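Local coordinates for protein glucuronoarabinoxylan endo-1,4-beta-xylanase (Clostridium papyrosolvens, PDB 4FMV) that probably hydrolyses internal beta-1,4 linkages of xylan-type plant polysaccharides, through the family 30 glycoside hydrolase catalytic module that makes up this chain, at residues A[185-190]-A[214-219]. Residues are numbered along the deposited sequence; the frame is centred on the assembly and turned at random.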
ATOM      1  N   MET A 185     -18.786  -2.375  -1.929  1.00  9.11           N
ATOM      2  CA  MET A 185     -18.167  -2.038  -3.189  1.00  8.53           C
ATOM      3  C   MET A 185     -17.469  -3.269  -3.811  1.00 13.57           C
ATOM      4  O   MET A 185     -17.430  -3.399  -5.045  1.00 13.13           O
ATOM      5  CB  MET A 185     -17.185  -0.874  -2.979  1.00 10.99           C
ATOM      6  CG  MET A 185     -16.760  -0.128  -4.246  1.00 10.71           C
ATOM      7  SD  MET A 185     -18.115   0.727  -5.095  1.00 14.67           S
ATOM      8  CE  MET A 185     -17.767   0.162  -6.744  1.00  4.71           C
ATOM      9  N   SER A 186     -16.825  -4.102  -2.981  1.00 11.45           N
ATOM     10  CA  SER A 186     -16.143  -5.312  -3.472  1.00  9.06           C
ATOM     11  C   SER A 186     -16.896  -6.648  -3.435  1.00 13.18           C
ATOM     12  O   SER A 186     -16.534  -7.593  -4.167  1.00 14.04           O
ATOM     13  CB  SER A 186     -14.857  -5.510  -2.679  1.00  9.67           C
ATOM     14  OG  SER A 186     -15.061  -5.278  -1.289  1.00 10.41           O
ATOM     15  N   ASP A 187     -17.969  -6.714  -2.656  1.00 12.45           N
ATOM     16  CA  ASP A 187     -18.671  -7.977  -2.467  1.00 12.68           C
ATOM     17  C   ASP A 187     -19.176  -8.513  -3.803  1.00 11.12           C
ATOM     18  O   ASP A 187     -19.127  -9.709  -4.034  1.00  9.13           O
ATOM     19  CB  ASP A 187     -19.851  -7.846  -1.481  1.00 15.37           C
ATOM     20  CG  ASP A 187     -19.414  -7.904  -0.009  1.00 18.90           C
ATOM     21  OD1 ASP A 187     -18.212  -8.108   0.278  1.00 14.58           O
ATOM     22  OD2 ASP A 187     -20.283  -7.740   0.871  1.00 20.98           O
ATOM     23  N   PRO A 188     -19.698  -7.636  -4.678  1.00 11.37           N
ATOM     24  CA  PRO A 188     -20.243  -8.248  -5.898  1.00 12.44           C
ATOM     25  C   PRO A 188     -19.162  -8.918  -6.756  1.00 12.01           C
ATOM     26  O   PRO A 188     -19.434  -9.933  -7.405  1.00 12.11           O
ATOM     27  CB  PRO A 188     -20.887  -7.058  -6.626  1.00 10.15           C
ATOM     28  CG  PRO A 188     -21.319  -6.150  -5.512  1.00 11.28           C
ATOM     29  CD  PRO A 188     -20.170  -6.250  -4.498  1.00 10.33           C
ATOM     30  N   ILE A 189     -17.957  -8.354  -6.759  1.00 10.41           N
ATOM     31  CA  ILE A 189     -16.828  -8.932  -7.490  1.00  9.33           C
ATOM     32  C   ILE A 189     -16.487 -10.308  -6.910  1.00 13.60           C
ATOM     33  O   ILE A 189     -16.355 -11.299  -7.645  1.00 14.51           O
ATOM     34  CB  ILE A 189     -15.583  -8.004  -7.404  1.00  7.38           C
ATOM     35  CG1 ILE A 189     -15.863  -6.674  -8.106  1.00  6.59           C
ATOM     36  CG2 ILE A 189     -14.345  -8.673  -7.998  1.00  7.08           C
ATOM     37  CD1 ILE A 189     -14.902  -5.592  -7.721  1.00  8.34           C
ATOM     38  N   LEU A 190     -16.349 -10.375  -5.587  1.00 13.55           N
ATOM     39  CA  LEU A 190     -15.968 -11.633  -4.941  1.00 13.74           C
ATOM     40  C   LEU A 190     -17.034 -12.725  -5.117  1.00 15.29           C
ATOM     41  O   LEU A 190     -16.698 -13.911  -5.205  1.00 14.16           O
ATOM     42  CB  LEU A 190     -15.637 -11.404  -3.450  1.00 13.02           C
ATOM     43  CG  LEU A 190     -14.532 -10.364  -3.204  1.00 13.03           C
ATOM     44  CD1 LEU A 190     -14.268 -10.141  -1.705  1.00 13.33           C
ATOM     45  CD2 LEU A 190     -13.257 -10.791  -3.914  1.00  9.87           C
ATOM     46  N   MET A 214     -11.035  -3.845   8.993  1.00 13.45           N
ATOM     47  CA  MET A 214      -9.854  -4.169   8.198  1.00 11.15           C
ATOM     48  C   MET A 214      -9.818  -5.650   7.826  1.00 12.02           C
ATOM     49  O   MET A 214      -9.168  -6.033   6.849  1.00 14.13           O
ATOM     50  CB  MET A 214      -8.574  -3.780   8.938  1.00 10.92           C
ATOM     51  CG  MET A 214      -8.422  -2.278   9.170  1.00 13.14           C
ATOM     52  SD  MET A 214      -6.896  -1.826  10.047  1.00 12.30           S
ATOM     53  CE  MET A 214      -7.204  -0.073  10.370  1.00  8.15           C
ATOM     54  N   ALA A 215     -10.479  -6.489   8.623  1.00 12.30           N
ATOM     55  CA  ALA A 215     -10.601  -7.914   8.312  1.00 12.32           C
ATOM     56  C   ALA A 215     -11.703  -8.092   7.266  1.00 13.01           C
ATOM     57  O   ALA A 215     -12.710  -7.380   7.281  1.00 12.56           O
ATOM     58  CB  ALA A 215     -10.941  -8.721   9.593  1.00 20.45           C
ATOM     59  N   TYR A 216     -11.527  -9.036   6.356  1.00 13.37           N
ATOM     60  CA  TYR A 216     -12.497  -9.207   5.275  1.00 14.73           C
ATOM     61  C   TYR A 216     -12.723 -10.695   5.060  1.00 14.10           C
ATOM     62  O   TYR A 216     -12.109 -11.270   4.191  1.00 12.52           O
ATOM     63  CB  TYR A 216     -11.968  -8.564   3.977  1.00  9.50           C
ATOM     64  CG  TYR A 216     -12.995  -8.317   2.892  1.00  8.55           C
ATOM     65  CD1 TYR A 216     -14.331  -8.720   3.036  1.00  9.23           C
ATOM     66  CD2 TYR A 216     -12.627  -7.695   1.714  1.00  7.41           C
ATOM     67  CE1 TYR A 216     -15.267  -8.485   2.022  1.00 10.94           C
ATOM     68  CE2 TYR A 216     -13.553  -7.460   0.695  1.00  9.70           C
ATOM     69  CZ  TYR A 216     -14.860  -7.853   0.853  1.00 11.81           C
ATOM     70  OH  TYR A 216     -15.753  -7.593  -0.171  1.00 13.23           O
ATOM     71  N   PRO A 217     -13.581 -11.326   5.876  1.00 15.21           N
ATOM     72  CA  PRO A 217     -13.785 -12.778   5.740  1.00 13.96           C
ATOM     73  C   PRO A 217     -14.120 -13.246   4.321  1.00 13.38           C
ATOM     74  O   PRO A 217     -13.595 -14.273   3.873  1.00 15.95           O
ATOM     75  CB  PRO A 217     -14.972 -13.043   6.664  1.00 15.33           C
ATOM     76  CG  PRO A 217     -14.814 -12.007   7.737  1.00 17.16           C
ATOM     77  CD  PRO A 217     -14.304 -10.775   7.036  1.00 16.06           C
ATOM     78  N   LEU A 218     -14.997 -12.544   3.615  1.00 12.31           N
ATOM     79  CA  LEU A 218     -15.370 -13.022   2.280  1.00 14.04           C
ATOM     80  C   LEU A 218     -14.156 -13.047   1.338  1.00 11.50           C
ATOM     81  O   LEU A 218     -13.949 -14.004   0.585  1.00 11.13           O
ATOM     82  CB  LEU A 218     -16.476 -12.162   1.675  1.00 16.29           C
ATOM     83  CG  LEU A 218     -16.943 -12.643   0.306  1.00 16.31           C
ATOM     84  CD1 LEU A 218     -17.409 -14.097   0.379  1.00 18.05           C
ATOM     85  CD2 LEU A 218     -18.058 -11.752  -0.231  1.00 17.35           C
ATOM     86  N   TYR A 219     -13.336 -12.009   1.392  1.00 10.03           N
ATOM     87  CA  TYR A 219     -12.119 -12.019   0.584  1.00 10.71           C
ATOM     88  C   TYR A 219     -11.238 -13.202   0.956  1.00 13.46           C
ATOM     89  O   TYR A 219     -10.740 -13.903   0.075  1.00 16.55           O
ATOM     90  CB  TYR A 219     -11.305 -10.727   0.725  1.00 11.16           C
ATOM     91  CG  TYR A 219      -9.910 -10.909   0.154  1.00 11.08           C
ATOM     92  CD1 TYR A 219      -9.685 -10.812  -1.219  1.00 10.17           C
ATOM     93  CD2 TYR A 219      -8.831 -11.211   0.980  1.00 11.23           C
ATOM     94  CE1 TYR A 219      -8.420 -10.996  -1.751  1.00 10.01           C
ATOM     95  CE2 TYR A 219      -7.549 -11.397   0.459  1.00  9.38           C
ATOM     96  CZ  TYR A 219      -7.363 -11.295  -0.904  1.00 11.01           C
ATOM     97  OH  TYR A 219      -6.121 -11.490  -1.436  1.00 15.49           O
TER
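Two neighbouring helices on the outside of the (beta/alpha)8 barrel meet where the phenol of Tyr216, the N-cap residue of helix 217-221, reaches the side of helix 183-190 carrying Ser186, Asp187 and Leu190. It is a compact example of a tyrosine that joins two helices through its hydroxyl and through the ring carbons next to it. The first torsion (chi1 -164°) swings the ring away from the backbone N, and its hydroxyl reaches across to helix 183-190. Tyr216 OH donates to Asp187 OD1 over 2.6 Å, a short bond that meets the carboxylate on its anti side, 21° out of its plane; OD1 itself lies at the edge of the ring, near the ring plane. Ser186 OG stands 2.7 Å from Tyr216 OH, close enough for a second bond, though its proton may go elsewhere; the firm link is the one to Asp187.

Leu190, one turn further along the helix, supplies the apolar half. Its CD1 lies obliquely against the ring, 3.5 Å from Tyr216 CZ, and the same methyl approaches Tyr219 CB at 3.9 Å. Leu218 adds its CD2 branch, which packs 4.0 Å from Leu190 CB and also touches Asp187 OD1 (3.7 Å), the Leu218 and Asp187 side chains crossing at an angle.

The cluster rests on barrel strand 201-205, whose Leu202 touches Ser186, Leu190, Tyr216 and Tyr219, while Phe181 sets its ring nearly perpendicular to that of Tyr216 and helix 155-164 packs against Pro188 and Ile189.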